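Local coordinates for protein STN1 (Saccharomyces cerevisiae, PDB 3KEY) that helps regulate telomere length and protect chromosome ends, restraining telomerase loading through its interaction with Cdc13, at residues 5-10 with 72-77; 26-29 with 33-36; 38-43 with 61-66. One frame throughout, in Å; residues are numbered along the deposited sequence.

Contact 1: 5-10 with 72-77; sequences SAKSNL and VSQGLI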
ATOM      1  N   SER A   5      -9.223  -0.243  -0.297  1.00 51.50           N
ATOM      2  CA  SER A   5      -9.451   0.754   0.749  1.00 48.29           C
ATOM      3  C   SER A   5      -8.945   2.130   0.317  1.00 46.33           C
ATOM      4  O   SER A   5      -8.166   2.240  -0.631  1.00 45.85           O
ATOM      5  CB  SER A   5      -8.746   0.335   2.044  1.00 47.91           C
ATOM      6  OG  SER A   5      -7.336   0.331   1.893  1.00 47.20           O
ATOM      7  N   ALA A   6      -9.390   3.176   1.006  1.00 44.44           N
ATOM      8  CA  ALA A   6      -8.966   4.536   0.679  1.00 44.01           C
ATOM      9  C   ALA A   6      -7.445   4.637   0.818  1.00 42.97           C
ATOM     10  O   ALA A   6      -6.765   5.239  -0.017  1.00 40.08           O
ATOM     11  CB  ALA A   6      -9.654   5.537   1.604  1.00 42.40           C
ATOM     12  N   LYS A   7      -6.925   4.034   1.883  1.00 42.13           N
ATOM     13  CA  LYS A   7      -5.494   4.025   2.149  1.00 42.93           C
ATOM     14  C   LYS A   7      -4.718   3.428   0.969  1.00 42.17           C
ATOM     15  O   LYS A   7      -3.724   4.001   0.524  1.00 40.81           O
ATOM     16  CB  LYS A   7      -5.211   3.218   3.420  1.00 44.20           C
ATOM     17  CG  LYS A   7      -3.744   3.118   3.794  1.00 46.59           C
ATOM     18  CD  LYS A   7      -3.534   2.071   4.871  1.00 48.78           C
ATOM     19  CE  LYS A   7      -3.784   0.674   4.322  1.00 53.37           C
ATOM     20  NZ  LYS A   7      -3.734  -0.371   5.379  1.00 54.75           N
ATOM     21  N   SER A   8      -5.164   2.277   0.464  1.00 41.62           N
ATOM     22  CA  SER A   8      -4.479   1.647  -0.660  1.00 42.38           C
ATOM     23  C   SER A   8      -4.655   2.430  -1.967  1.00 41.69           C
ATOM     24  O   SER A   8      -3.817   2.340  -2.858  1.00 42.70           O
ATOM     25  CB  SER A   8      -4.924   0.184  -0.822  1.00 43.66           C
ATOM     26  OG  SER A   8      -4.266  -0.660   0.126  1.00 42.42           O
ATOM     27  N   ASN A   9      -5.733   3.201  -2.087  1.00 42.15           N
ATOM     28  CA  ASN A   9      -5.914   4.019  -3.289  1.00 41.62           C
ATOM     29  C   ASN A   9      -4.852   5.132  -3.269  1.00 40.51           C
ATOM     30  O   ASN A   9      -4.261   5.462  -4.302  1.00 39.93           O
ATOM     31  CB  ASN A   9      -7.316   4.641  -3.337  1.00 43.85           C
ATOM     32  CG  ASN A   9      -8.368   3.676  -3.876  1.00 48.44           C
ATOM     33  OD1 ASN A   9      -8.119   2.929  -4.826  1.00 50.93           O
ATOM     34  ND2 ASN A   9      -9.557   3.706  -3.283  1.00 48.30           N
ATOM     35  N   LEU A  10      -4.612   5.708  -2.092  1.00 37.87           N
ATOM     36  CA  LEU A  10      -3.596   6.744  -1.962  1.00 36.94           C
ATOM     37  C   LEU A  10      -2.241   6.082  -2.181  1.00 35.73           C
ATOM     38  O   LEU A  10      -1.364   6.652  -2.830  1.00 36.11           O
ATOM     39  CB  LEU A  10      -3.638   7.398  -0.574  1.00 36.39           C
ATOM     40  CG  LEU A  10      -2.501   8.397  -0.310  1.00 36.43           C
ATOM     41  CD1 LEU A  10      -2.513   9.494  -1.374  1.00 40.32           C
ATOM     42  CD2 LEU A  10      -2.640   8.989   1.080  1.00 36.61           C
ATOM     43  N   VAL A  72       2.397   6.078   6.791  1.00 38.00           N
ATOM     44  CA  VAL A  72       3.652   6.253   7.522  1.00 39.16           C
ATOM     45  C   VAL A  72       3.689   5.248   8.672  1.00 39.97           C
ATOM     46  O   VAL A  72       4.724   4.661   8.970  1.00 41.67           O
ATOM     47  CB  VAL A  72       3.776   7.683   8.121  1.00 39.39           C
ATOM     48  CG1 VAL A  72       5.063   7.793   8.944  1.00 40.83           C
ATOM     49  CG2 VAL A  72       3.765   8.724   7.009  1.00 37.83           C
ATOM     50  N   SER A  73       2.537   5.051   9.302  1.00 40.85           N
ATOM     51  CA  SER A  73       2.394   4.138  10.431  1.00 42.52           C
ATOM     52  C   SER A  73       2.676   2.667  10.092  1.00 41.88           C
ATOM     53  O   SER A  73       3.084   1.889  10.962  1.00 39.18           O
ATOM     54  CB  SER A  73       0.982   4.276  11.005  1.00 44.17           C
ATOM     55  OG  SER A  73       0.738   3.316  12.011  1.00 50.26           O
ATOM     56  N   GLN A  74       2.445   2.286   8.836  1.00 38.89           N
ATOM     57  CA  GLN A  74       2.692   0.914   8.399  1.00 39.22           C
ATOM     58  C   GLN A  74       4.084   0.798   7.792  1.00 38.64           C
ATOM     59  O   GLN A  74       4.494  -0.282   7.366  1.00 38.96           O
ATOM     60  CB  GLN A  74       1.668   0.482   7.350  1.00 39.57           C
ATOM     61  CG  GLN A  74       0.236   0.459   7.830  1.00 45.18           C
ATOM     62  CD  GLN A  74      -0.685  -0.201   6.819  1.00 47.24           C
ATOM     63  OE1 GLN A  74      -0.742   0.201   5.659  1.00 50.90           O
ATOM     64  NE2 GLN A  74      -1.408  -1.223   7.256  1.00 51.98           N
ATOM     65  N   GLY A  75       4.793   1.924   7.735  1.00 38.39           N
ATOM     66  CA  GLY A  75       6.134   1.943   7.178  1.00 37.57           C
ATOM     67  C   GLY A  75       6.169   1.971   5.664  1.00 38.25           C
ATOM     68  O   GLY A  75       7.231   1.799   5.063  1.00 37.59           O
ATOM     69  N   LEU A  76       5.014   2.193   5.035  1.00 37.12           N
ATOM     70  CA  LEU A  76       4.942   2.215   3.573  1.00 37.34           C
ATOM     71  C   LEU A  76       5.630   3.446   2.968  1.00 38.77           C
ATOM     72  O   LEU A  76       6.182   3.394   1.862  1.00 38.42           O
ATOM     73  CB  LEU A  76       3.481   2.107   3.126  1.00 35.59           C
ATOM     74  CG  LEU A  76       2.888   0.724   3.453  1.00 35.72           C
ATOM     75  CD1 LEU A  76       1.413   0.666   3.077  1.00 35.42           C
ATOM     76  CD2 LEU A  76       3.673  -0.358   2.701  1.00 32.04           C
ATOM     77  N   ILE A  77       5.583   4.557   3.689  1.00 38.40           N
ATOM     78  CA  ILE A  77       6.276   5.764   3.258  1.00 40.42           C
ATOM     79  C   ILE A  77       6.850   6.383   4.515  1.00 41.07           C
ATOM     80  O   ILE A  77       6.360   6.151   5.620  1.00 40.25           O
ATOM     81  CB  ILE A  77       5.355   6.821   2.580  1.00 39.72           C
ATOM     82  CG1 ILE A  77       4.260   7.255   3.552  1.00 39.57           C
ATOM     83  CG2 ILE A  77       4.816   6.277   1.267  1.00 41.44           C
ATOM     84  CD1 ILE A  77       3.411   8.402   3.034  1.00 40.60           C
TER
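Lys7 and Gln74 reach toward each other from opposite directions and meet at their polar ends. The CB of Lys7 already faces the 72-77 segment, and CG continues outward anti to the backbone N (chi1 179°), but neither atom comes close to Gln74. Lys7 CD comes to 3.5 Å of Gln74 OE1, and the bend at chi3 (69°) then keeps Lys7 CE beside the same oxygen, at 3.4 Å, and turns NZ to it. At the tip, Lys7 NZ donates a weak hydrogen bond to Gln74 OE1 at 3.1 Å. The ammonium sits equally near Gln74 NE2, also 3.1 Å from Lys7 NZ, but two donors cannot bond, so the amide gives only part of the grip. The stronger partner of NZ is Asp137, with which it makes a salt bridge; Leu71 also touches the lysine side chain.

Both backbones are well formed around this pair. Ser5 N-caps the helix that carries Lys7, its OG accepting from Ser8 N at 3.2 Å with an N-H...O angle of 162°. On the other side, helix 56-73 gives way to a Schellman motif with Gly75 at positive phi, just after Gln74, whose backbone is hydrogen-bonded to Thr131. Asp137 and Thr131 belong to the second winged helix-turn-helix region, whereas both segments belong to the first. Lys7 and Gln74 thus stand where the two halves of a tandem winged helix-turn-helix module face each other.

Contact 2: 26-29 with 33-36; sequences DLYK and VRSV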
ATOM      1  N   ASP A  26       2.249  19.569  -1.982  1.00 40.82           N
ATOM      2  CA  ASP A  26       2.175  19.205  -3.392  1.00 39.68           C
ATOM      3  C   ASP A  26       1.298  17.978  -3.577  1.00 39.76           C
ATOM      4  O   ASP A  26       0.572  17.868  -4.565  1.00 40.16           O
ATOM      5  CB  ASP A  26       3.562  18.924  -3.969  1.00 40.05           C
ATOM      6  CG  ASP A  26       4.367  20.193  -4.199  1.00 42.39           C
ATOM      7  OD1 ASP A  26       3.768  21.289  -4.202  1.00 43.35           O
ATOM      8  OD2 ASP A  26       5.595  20.098  -4.392  1.00 43.35           O
ATOM      9  N   LEU A  27       1.363  17.058  -2.619  1.00 39.06           N
ATOM     10  CA  LEU A  27       0.577  15.835  -2.691  1.00 40.23           C
ATOM     11  C   LEU A  27      -0.920  16.134  -2.611  1.00 41.23           C
ATOM     12  O   LEU A  27      -1.718  15.592  -3.379  1.00 38.91           O
ATOM     13  CB  LEU A  27       0.973  14.884  -1.555  1.00 38.76           C
ATOM     14  CG  LEU A  27       0.218  13.550  -1.491  1.00 38.06           C
ATOM     15  CD1 LEU A  27       0.450  12.771  -2.774  1.00 39.21           C
ATOM     16  CD2 LEU A  27       0.684  12.746  -0.277  1.00 36.14           C
ATOM     17  N   TYR A  28      -1.282  17.007  -1.678  1.00 42.20           N
ATOM     18  CA  TYR A  28      -2.670  17.390  -1.455  1.00 45.41           C
ATOM     19  C   TYR A  28      -3.297  18.107  -2.650  1.00 46.86           C
ATOM     20  O   TYR A  28      -4.519  18.136  -2.785  1.00 46.76           O
ATOM     21  CB  TYR A  28      -2.753  18.278  -0.218  1.00 45.92           C
ATOM     22  CG  TYR A  28      -4.156  18.562   0.259  1.00 47.03           C
ATOM     23  CD1 TYR A  28      -4.823  19.732  -0.113  1.00 47.76           C
ATOM     24  CD2 TYR A  28      -4.803  17.682   1.120  1.00 48.07           C
ATOM     25  CE1 TYR A  28      -6.105  20.019   0.375  1.00 48.63           C
ATOM     26  CE2 TYR A  28      -6.079  17.955   1.610  1.00 49.93           C
ATOM     27  CZ  TYR A  28      -6.720  19.125   1.238  1.00 49.02           C
ATOM     28  OH  TYR A  28      -7.958  19.406   1.754  1.00 52.20           O
ATOM     29  N   LYS A  29      -2.461  18.673  -3.516  1.00 47.85           N
ATOM     30  CA  LYS A  29      -2.948  19.387  -4.694  1.00 50.91           C
ATOM     31  C   LYS A  29      -3.270  18.474  -5.882  1.00 50.69           C
ATOM     32  O   LYS A  29      -3.874  18.919  -6.861  1.00 52.35           O
ATOM     33  CB  LYS A  29      -1.923  20.442  -5.136  1.00 52.42           C
ATOM     34  CG  LYS A  29      -1.730  21.576  -4.143  1.00 55.99           C
ATOM     35  CD  LYS A  29      -0.681  22.560  -4.634  1.00 59.08           C
ATOM     36  CE  LYS A  29      -0.432  23.663  -3.610  1.00 61.19           C
ATOM     37  NZ  LYS A  29       0.666  24.580  -4.038  1.00 61.88           N
ATOM     38  N   VAL A  33      -5.677  12.685  -5.555  1.00 40.54           N
ATOM     39  CA  VAL A  33      -5.652  12.717  -4.097  1.00 39.84           C
ATOM     40  C   VAL A  33      -6.904  13.405  -3.546  1.00 40.11           C
ATOM     41  O   VAL A  33      -7.507  12.926  -2.586  1.00 38.07           O
ATOM     42  CB  VAL A  33      -4.383  13.438  -3.565  1.00 38.21           C
ATOM     43  CG1 VAL A  33      -4.435  13.546  -2.047  1.00 37.46           C
ATOM     44  CG2 VAL A  33      -3.136  12.664  -3.985  1.00 38.17           C
ATOM     45  N   ARG A  34      -7.300  14.521  -4.150  1.00 41.64           N
ATOM     46  CA  ARG A  34      -8.496  15.223  -3.691  1.00 44.46           C
ATOM     47  C   ARG A  34      -9.737  14.320  -3.753  1.00 43.67           C
ATOM     48  O   ARG A  34     -10.587  14.373  -2.866  1.00 44.17           O
ATOM     49  CB  ARG A  34      -8.736  16.498  -4.518  1.00 47.10           C
ATOM     50  CG  ARG A  34      -7.724  17.618  -4.276  1.00 50.26           C
ATOM     51  CD  ARG A  34      -7.494  17.855  -2.780  1.00 56.70           C
ATOM     52  NE  ARG A  34      -8.720  18.163  -2.040  1.00 60.67           N
ATOM     53  CZ  ARG A  34      -9.359  19.330  -2.088  1.00 63.52           C
ATOM     54  NH1 ARG A  34      -8.891  20.319  -2.843  1.00 63.99           N
ATOM     55  NH2 ARG A  34     -10.468  19.511  -1.379  1.00 64.11           N
ATOM     56  N   SER A  35      -9.831  13.483  -4.785  1.00 44.23           N
ATOM     57  CA  SER A  35     -10.975  12.572  -4.931  1.00 44.04           C
ATOM     58  C   SER A  35     -11.067  11.637  -3.733  1.00 42.36           C
ATOM     59  O   SER A  35     -12.131  11.482  -3.137  1.00 40.56           O
ATOM     60  CB  SER A  35     -10.838  11.733  -6.202  1.00 44.31           C
ATOM     61  OG  SER A  35     -10.661  12.562  -7.335  1.00 50.33           O
ATOM     62  N   VAL A  36      -9.943  11.012  -3.397  1.00 40.12           N
ATOM     63  CA  VAL A  36      -9.874  10.102  -2.262  1.00 39.44           C
ATOM     64  C   VAL A  36     -10.207  10.849  -0.966  1.00 38.63           C
ATOM     65  O   VAL A  36     -10.982  10.364  -0.138  1.00 38.03           O
ATOM     66  CB  VAL A  36      -8.448   9.479  -2.127  1.00 40.27           C
ATOM     67  CG1 VAL A  36      -8.364   8.624  -0.876  1.00 39.88           C
ATOM     68  CG2 VAL A  36      -8.129   8.639  -3.353  1.00 41.49           C
TER
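Tyr28 presents one face of its ring to the bent side chain of Arg34. The methylene Arg34 CD stands 4.2 Å from the centroid of the Tyr28 ring and 15° off its normal, a CH-pi contact over the face. Beyond it the arginine runs on above the hydroxyl-bearing part of the ring: Arg34 NE is 4.0 Å from Tyr28 CZ, and the guanidinium plane is tilted only 12° from that of the ring. Folded torsions at chi2 and chi3 bring the chain back over the tyrosine. The overlap buries Tyr28 OH and Arg34 NE, neither of which has a polar partner in the model. Arg34 NH2, by contrast, is paired with Glu60 in a salt bridge, and the tyrosine ring meets Phe64 edge-to-face.

This is the corner where helix 24-28, which follows strand 21-23, turns into helix 31-47 within the first winged helix-turn-helix region of the Stn1 C-terminal part. The turn is tight, with the CA atoms of Tyr28 and Val33 6.1 Å apart, so backbone carbonyls of the first helix come up against side chains of the second. Tyr28 O lies just 3.0 Å from Arg34 CD, a short, tight approach that the methylene's place beside a charged guanidinium may soften.

On the buried side Val33 does the same with Leu27. Its CG2, beside the backbone N, comes to 3.3 Å from Leu27 O and also packs on Leu27 CD1 at 3.8 Å, the two side chains crossing at about a right angle. Leu14 and Ile13 of helix 6-16 close in on this apolar pair, touching Leu27 and Val33 respectively.

Contact 3: 38-43 with 61-66; sequences TSLASF and KEAFRD
Leu40 and Ala63 form the tight heart of this contact. The methyl of Ala63 is wedged against the leucine at two levels: Ala63 CB is 3.8 Å from Leu40 CB and 3.7 Å from Leu40 CD1. The same CD1 reaches past the methyl to 3.5 Å from the carbonyl oxygen Ala63 O. Leu40 holds a chi1 of -149°, some 30° from staggered, which suggests some strain in this close fit. Beside it Ala41 touches more lightly, its CB 4.5 Å from Ala63 CB. With alanines at the nearest point, the two helices come within 5.6 Å, measured from Ala41 CA to Ala63 CA.

Away from this patch the contact thins into polar, open ground. Ser39 and Ser42 are exposed, and Ser42 OG turns back onto its own helix to donate to Ser39 O. Asp66 points at segment 38-43 without touching it.

Before and after 61-66 on the same helix, Phe56 and Glu60 touch Ala41 and Leu67 touches Leu40, while Leu44 of helix 31-47 adds to the packing on Ala63. Phe64 starts away from 38-43; its ring packs on Val33 and Val37 of helix 31-47 and on Asn24 and Leu27 of helix 24-28, the short helix that follows strand 21-23.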
ATOM      1  N   THR A  38     -11.876  13.778  -0.521  1.00 38.86           N
ATOM      2  CA  THR A  38     -13.263  14.224  -0.473  1.00 39.64           C
ATOM      3  C   THR A  38     -14.180  13.068  -0.066  1.00 39.66           C
ATOM      4  O   THR A  38     -15.079  13.233   0.764  1.00 39.58           O
ATOM      5  CB  THR A  38     -13.696  14.775  -1.840  1.00 40.21           C
ATOM      6  OG1 THR A  38     -12.856  15.885  -2.176  1.00 40.61           O
ATOM      7  CG2 THR A  38     -15.165  15.223  -1.806  1.00 41.16           C
ATOM      8  N   SER A  39     -13.938  11.895  -0.641  1.00 39.64           N
ATOM      9  CA  SER A  39     -14.742  10.719  -0.323  1.00 40.62           C
ATOM     10  C   SER A  39     -14.636  10.366   1.166  1.00 41.00           C
ATOM     11  O   SER A  39     -15.649  10.116   1.831  1.00 39.65           O
ATOM     12  CB  SER A  39     -14.291   9.529  -1.184  1.00 42.91           C
ATOM     13  OG  SER A  39     -15.002   8.350  -0.839  1.00 47.19           O
ATOM     14  N   LEU A  40     -13.412  10.362   1.694  1.00 39.77           N
ATOM     15  CA  LEU A  40     -13.187  10.044   3.105  1.00 39.01           C
ATOM     16  C   LEU A  40     -13.784  11.133   4.002  1.00 37.89           C
ATOM     17  O   LEU A  40     -14.293  10.854   5.090  1.00 36.56           O
ATOM     18  CB  LEU A  40     -11.680   9.932   3.393  1.00 39.54           C
ATOM     19  CG  LEU A  40     -11.182   8.974   4.485  1.00 43.06           C
ATOM     20  CD1 LEU A  40      -9.736   9.324   4.841  1.00 42.46           C
ATOM     21  CD2 LEU A  40     -12.045   9.058   5.717  1.00 42.24           C
ATOM     22  N   ALA A  41     -13.703  12.377   3.545  1.00 36.64           N
ATOM     23  CA  ALA A  41     -14.226  13.493   4.322  1.00 37.71           C
ATOM     24  C   ALA A  41     -15.733  13.360   4.528  1.00 37.72           C
ATOM     25  O   ALA A  41     -16.252  13.693   5.605  1.00 35.24           O
ATOM     26  CB  ALA A  41     -13.895  14.822   3.633  1.00 36.44           C
ATOM     27  N   SER A  42     -16.438  12.868   3.508  1.00 36.95           N
ATOM     28  CA  SER A  42     -17.885  12.715   3.637  1.00 38.36           C
ATOM     29  C   SER A  42     -18.170  11.658   4.703  1.00 37.48           C
ATOM     30  O   SER A  42     -19.185  11.722   5.389  1.00 37.05           O
ATOM     31  CB  SER A  42     -18.529  12.340   2.297  1.00 36.67           C
ATOM     32  OG  SER A  42     -18.502  10.948   2.072  1.00 43.23           O
ATOM     33  N   PHE A  43     -17.266  10.690   4.852  1.00 37.66           N
ATOM     34  CA  PHE A  43     -17.441   9.677   5.883  1.00 37.28           C
ATOM     35  C   PHE A  43     -17.209  10.330   7.247  1.00 39.12           C
ATOM     36  O   PHE A  43     -17.960  10.084   8.197  1.00 40.07           O
ATOM     37  CB  PHE A  43     -16.461   8.512   5.692  1.00 38.56           C
ATOM     38  CG  PHE A  43     -16.438   7.538   6.852  1.00 39.34           C
ATOM     39  CD1 PHE A  43     -15.392   7.557   7.777  1.00 40.30           C
ATOM     40  CD2 PHE A  43     -17.475   6.628   7.036  1.00 39.74           C
ATOM     41  CE1 PHE A  43     -15.384   6.682   8.873  1.00 39.46           C
ATOM     42  CE2 PHE A  43     -17.479   5.749   8.127  1.00 40.71           C
ATOM     43  CZ  PHE A  43     -16.429   5.778   9.047  1.00 40.83           C
ATOM     44  N   LYS A  61      -9.004  18.100   5.344  1.00 39.81           N
ATOM     45  CA  LYS A  61      -7.627  18.175   5.803  1.00 40.05           C
ATOM     46  C   LYS A  61      -7.375  17.108   6.865  1.00 40.12           C
ATOM     47  O   LYS A  61      -6.285  16.548   6.940  1.00 39.29           O
ATOM     48  CB  LYS A  61      -7.329  19.583   6.316  1.00 41.52           C
ATOM     49  CG  LYS A  61      -7.248  20.577   5.165  1.00 44.87           C
ATOM     50  CD  LYS A  61      -7.100  22.015   5.608  1.00 49.04           C
ATOM     51  CE  LYS A  61      -6.958  22.922   4.384  1.00 51.45           C
ATOM     52  NZ  LYS A  61      -6.826  24.358   4.762  1.00 55.26           N
ATOM     53  N   GLU A  62      -8.396  16.803   7.662  1.00 39.83           N
ATOM     54  CA  GLU A  62      -8.277  15.769   8.685  1.00 40.46           C
ATOM     55  C   GLU A  62      -8.241  14.383   8.017  1.00 40.43           C
ATOM     56  O   GLU A  62      -7.540  13.474   8.478  1.00 38.14           O
ATOM     57  CB  GLU A  62      -9.453  15.857   9.660  1.00 42.93           C
ATOM     58  CG  GLU A  62      -9.537  14.713  10.651  1.00 49.20           C
ATOM     59  CD  GLU A  62     -10.645  14.907  11.683  1.00 54.15           C
ATOM     60  OE1 GLU A  62     -10.945  13.939  12.416  1.00 55.40           O
ATOM     61  OE2 GLU A  62     -11.207  16.025  11.769  1.00 55.32           O
ATOM     62  N   ALA A  63      -8.990  14.230   6.927  1.00 38.55           N
ATOM     63  CA  ALA A  63      -9.029  12.961   6.203  1.00 39.30           C
ATOM     64  C   ALA A  63      -7.670  12.690   5.568  1.00 39.41           C
ATOM     65  O   ALA A  63      -7.155  11.573   5.628  1.00 37.50           O
ATOM     66  CB  ALA A  63     -10.112  12.994   5.115  1.00 37.84           C
ATOM     67  N   PHE A  64      -7.110  13.726   4.949  1.00 38.43           N
ATOM     68  CA  PHE A  64      -5.820  13.637   4.284  1.00 39.97           C
ATOM     69  C   PHE A  64      -4.726  13.257   5.282  1.00 41.31           C
ATOM     70  O   PHE A  64      -3.876  12.421   4.991  1.00 40.21           O
ATOM     71  CB  PHE A  64      -5.497  14.978   3.631  1.00 39.09           C
ATOM     72  CG  PHE A  64      -4.138  15.040   3.006  1.00 40.05           C
ATOM     73  CD1 PHE A  64      -3.811  14.224   1.931  1.00 38.70           C
ATOM     74  CD2 PHE A  64      -3.185  15.936   3.483  1.00 41.80           C
ATOM     75  CE1 PHE A  64      -2.558  14.302   1.335  1.00 40.72           C
ATOM     76  CE2 PHE A  64      -1.925  16.021   2.891  1.00 42.42           C
ATOM     77  CZ  PHE A  64      -1.614  15.199   1.813  1.00 40.07           C
ATOM     78  N   ARG A  65      -4.760  13.875   6.457  1.00 41.37           N
ATOM     79  CA  ARG A  65      -3.779  13.589   7.492  1.00 42.50           C
ATOM     80  C   ARG A  65      -3.920  12.153   7.983  1.00 41.87           C
ATOM     81  O   ARG A  65      -2.921  11.483   8.250  1.00 39.61           O
ATOM     82  CB  ARG A  65      -3.962  14.547   8.666  1.00 46.80           C
ATOM     83  CG  ARG A  65      -3.057  14.256   9.861  1.00 53.16           C
ATOM     84  CD  ARG A  65      -3.857  14.303  11.158  1.00 57.73           C
ATOM     85  NE  ARG A  65      -4.593  15.561  11.292  1.00 62.28           N
ATOM     86  CZ  ARG A  65      -5.671  15.725  12.056  1.00 64.18           C
ATOM     87  NH1 ARG A  65      -6.149  14.706  12.765  1.00 64.34           N
ATOM     88  NH2 ARG A  65      -6.283  16.904  12.097  1.00 63.52           N
ATOM     89  N   ASP A  66      -5.159  11.681   8.111  1.00 40.99           N
ATOM     90  CA  ASP A  66      -5.398  10.316   8.571  1.00 42.31           C
ATOM     91  C   ASP A  66      -4.834   9.313   7.568  1.00 40.78           C
ATOM     92  O   ASP A  66      -4.182   8.340   7.949  1.00 39.66           O
ATOM     93  CB  ASP A  66      -6.898  10.055   8.775  1.00 48.02           C
ATOM     94  CG  ASP A  66      -7.470  10.802   9.972  1.00 53.84           C
ATOM     95  OD1 ASP A  66      -8.697  10.705  10.202  1.00 57.57           O
ATOM     96  OD2 ASP A  66      -6.699  11.484  10.687  1.00 57.84           O
TER

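How the contacts relate
All three contacts lie in the first winged helix-turn-helix region, and contacts 2 and 3 are both nested in the chain loop that contact 1 closes. Contacts 2 and 3 are neighbours, with centres about 10 Å apart: Val33 CG1 of contact 2 touches Phe64 CE1 of contact 3 at 3.9 Å. Glu60 ties them further, bonding to both Arg34 and Thr38. Contact 1, its centre about 14 Å from either, touches contact 2 where Ala6 O meets Val36 CG1 at 3.8 Å. Contact 2 joins helix 24-28 to helix 31-47, contact 3 joins helix 31-47 to helix 56-73, and contact 1 joins helix 6-16 to the end of helix 56-73, without touching contact 3.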